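Local coordinates for protein AA9 family lytic polysaccharide monooxygenase B (Heterobasidion irregulare TC 32-1, PDB 5NNS) that cleaves cellulose oxidatively at a surface copper site, breaking glycosidic bonds with oxidation at C1 of the sugar, at residues H1-L5 with W33-P38. Numbering follows the deposited sequence. Where two conformers were deposited one is given.
Sequences HGGVL and WDTYNP. With CU (copper (II) ion), chain E.
The backbones of 1-5 and 33-38 come closest where Gly2 faces Tyr36, and one nearly straight hydrogen bond joins them there, Gly2 N to Tyr36 O at 3.1 Å (167°). Just beyond it the Tyr36 ring lies against the glycine, with Gly2 CA over one face at 3.5 Å from the ring centroid, a CH-pi contact. A serine in place of Tyr36 would probably leave Gly2 CA without the ring face it packs on and open a gap beside the glycine. Trp33, with CG between the backbone N and carbonyl carbon (chi1 58°), brings the far edge of its six-membered ring against the 2-5 backbone: CH2 approaches Gly3 CA at 3.6 Å, where a beta carbon on Gly3 would clash, and Leu5 CD2 meets the indole edge at CZ2. The indole NE1 is hydrogen-bonded to Gln30 OE1. At the N-terminus, Pro38 CD sits over one face of the His1 imidazole, 4.1 Å from its centroid, while Asn37 OD1 takes a weak hydrogen bond from His1 NE2 at 3.3 Å, in the ring plane, with its amide turned 77° from that plane. Copper is held by His1 N and ND1, and His80 NE2 completes the histidine brace characteristic of lytic polysaccharide monooxygenases. The loop thus meets the ligand at its NE2 edge and over one face; copper chelation sets the ring's orientation, and these two contacts can at most add to it.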
loop_
_atom_site.group_PDB
_atom_site.type_symbol
_atom_site.label_atom_id
_atom_site.label_comp_id
_atom_site.label_asym_id
_atom_site.label_seq_id
_atom_site.Cartn_x
_atom_site.Cartn_y
_atom_site.Cartn_z
ATOM N N HIS A 1 7.509 2.583 12.138
ATOM C CA HIS A 1 8.796 2.595 11.383
ATOM C C HIS A 1 9.059 1.189 10.885
ATOM O O HIS A 1 8.905 0.217 11.630
ATOM C CB HIS A 1 9.978 3.083 12.235
ATOM C CG HIS A 1 10.203 4.563 12.182
ATOM N ND1 HIS A 1 9.400 5.465 12.845
ATOM C CD2 HIS A 1 11.158 5.295 11.559
ATOM C CE1 HIS A 1 9.843 6.690 12.623
ATOM N NE2 HIS A 1 10.909 6.616 11.846
ATOM N N GLY A 2 9.440 1.092 9.620
ATOM C CA GLY A 2 9.568 -0.185 8.946
ATOM C C GLY A 2 8.896 -0.138 7.603
ATOM O O GLY A 2 8.777 0.929 7.000
ATOM N N GLY A 3 8.451 -1.302 7.144
ATOM C CA GLY A 3 7.760 -1.418 5.875
ATOM C C GLY A 3 7.618 -2.872 5.510
ATOM O O GLY A 3 7.899 -3.755 6.327
ATOM N N VAL A 4 7.187 -3.113 4.275
ATOM C CA VAL A 4 7.012 -4.463 3.755
ATOM C C VAL A 4 8.383 -5.041 3.393
ATOM O O VAL A 4 9.058 -4.542 2.478
ATOM C CB VAL A 4 6.085 -4.480 2.527
ATOM C CG1 VAL A 4 5.958 -5.898 1.967
ATOM C CG2 VAL A 4 4.715 -3.905 2.888
ATOM N N LEU A 5 8.779 -6.086 4.123
ATOM C CA LEU A 5 10.066 -6.752 3.933
ATOM C C LEU A 5 10.010 -7.913 2.941
ATOM O O LEU A 5 11.017 -8.227 2.310
ATOM C CB LEU A 5 10.582 -7.275 5.269
ATOM C CG LEU A 5 10.724 -6.266 6.407
ATOM C CD1 LEU A 5 11.231 -7.003 7.633
ATOM C CD2 LEU A 5 11.646 -5.116 6.030
ATOM N N TRP A 33 12.946 1.038 -1.694
ATOM C CA TRP A 33 12.619 1.982 -0.629
ATOM C C TRP A 33 13.787 1.996 0.346
ATOM O O TRP A 33 14.246 0.946 0.779
ATOM C CB TRP A 33 11.288 1.616 0.049
ATOM C CG TRP A 33 11.206 0.235 0.668
ATOM C CD1 TRP A 33 11.102 -0.959 0.017
ATOM C CD2 TRP A 33 11.181 -0.071 2.065
ATOM N NE1 TRP A 33 11.027 -1.989 0.922
ATOM C CE2 TRP A 33 11.067 -1.470 2.187
ATOM C CE3 TRP A 33 11.238 0.707 3.228
ATOM C CZ2 TRP A 33 11.027 -2.119 3.430
ATOM C CZ3 TRP A 33 11.188 0.067 4.473
ATOM C CH2 TRP A 33 11.081 -1.335 4.558
ATOM N N ASP A 34 14.264 3.190 0.686
ATOM C CA ASP A 34 15.598 3.362 1.281
ATOM C C ASP A 34 15.696 3.504 2.804
ATOM O O ASP A 34 16.795 3.360 3.349
ATOM C CB ASP A 34 16.292 4.554 0.617
ATOM C CG ASP A 34 16.470 4.364 -0.886
ATOM O OD1 ASP A 34 16.836 3.250 -1.302
ATOM O OD2 ASP A 34 16.239 5.324 -1.651
ATOM N N THR A 35 14.574 3.754 3.479
ATOM C CA THR A 35 14.576 3.950 4.925
ATOM C C THR A 35 13.273 3.491 5.547
ATOM O O THR A 35 12.267 3.336 4.860
ATOM C CB THR A 35 14.771 5.433 5.277
ATOM O OG1 THR A 35 14.714 5.601 6.698
ATOM C CG2 THR A 35 13.686 6.284 4.619
ATOM N N TYR A 36 13.307 3.295 6.863
ATOM C CA TYR A 36 12.118 2.951 7.652
ATOM C C TYR A 36 11.185 4.142 7.930
ATOM O O TYR A 36 10.097 3.936 8.447
ATOM C CB TYR A 36 12.555 2.370 9.005
ATOM C CG TYR A 36 12.801 0.878 9.037
ATOM C CD1 TYR A 36 13.145 0.157 7.893
ATOM C CD2 TYR A 36 12.705 0.184 10.235
ATOM C CE1 TYR A 36 13.369 -1.212 7.948
ATOM C CE2 TYR A 36 12.928 -1.178 10.294
ATOM C CZ TYR A 36 13.262 -1.867 9.149
ATOM O OH TYR A 36 13.487 -3.212 9.210
ATOM N N ASN A 37 11.617 5.367 7.618
ATOM C CA ASN A 37 10.902 6.590 7.981
ATOM C C ASN A 37 9.621 6.795 7.191
ATOM O O ASN A 37 9.546 6.423 6.011
ATOM C CB ASN A 37 11.773 7.832 7.735
ATOM C CG ASN A 37 13.069 7.815 8.518
ATOM O OD1 ASN A 37 13.211 7.093 9.501
ATOM N ND2 ASN A 37 14.022 8.616 8.079
ATOM N N PRO A 38 8.622 7.426 7.822
ATOM C CA PRO A 38 7.400 7.729 7.088
ATOM C C PRO A 38 7.571 8.874 6.093
ATOM O O PRO A 38 8.464 9.715 6.242
ATOM C CB PRO A 38 6.424 8.154 8.183
ATOM C CG PRO A 38 7.287 8.685 9.269
ATOM C CD PRO A 38 8.547 7.868 9.227
HETATM CU CU CU E . 7.396 4.693 13.329
#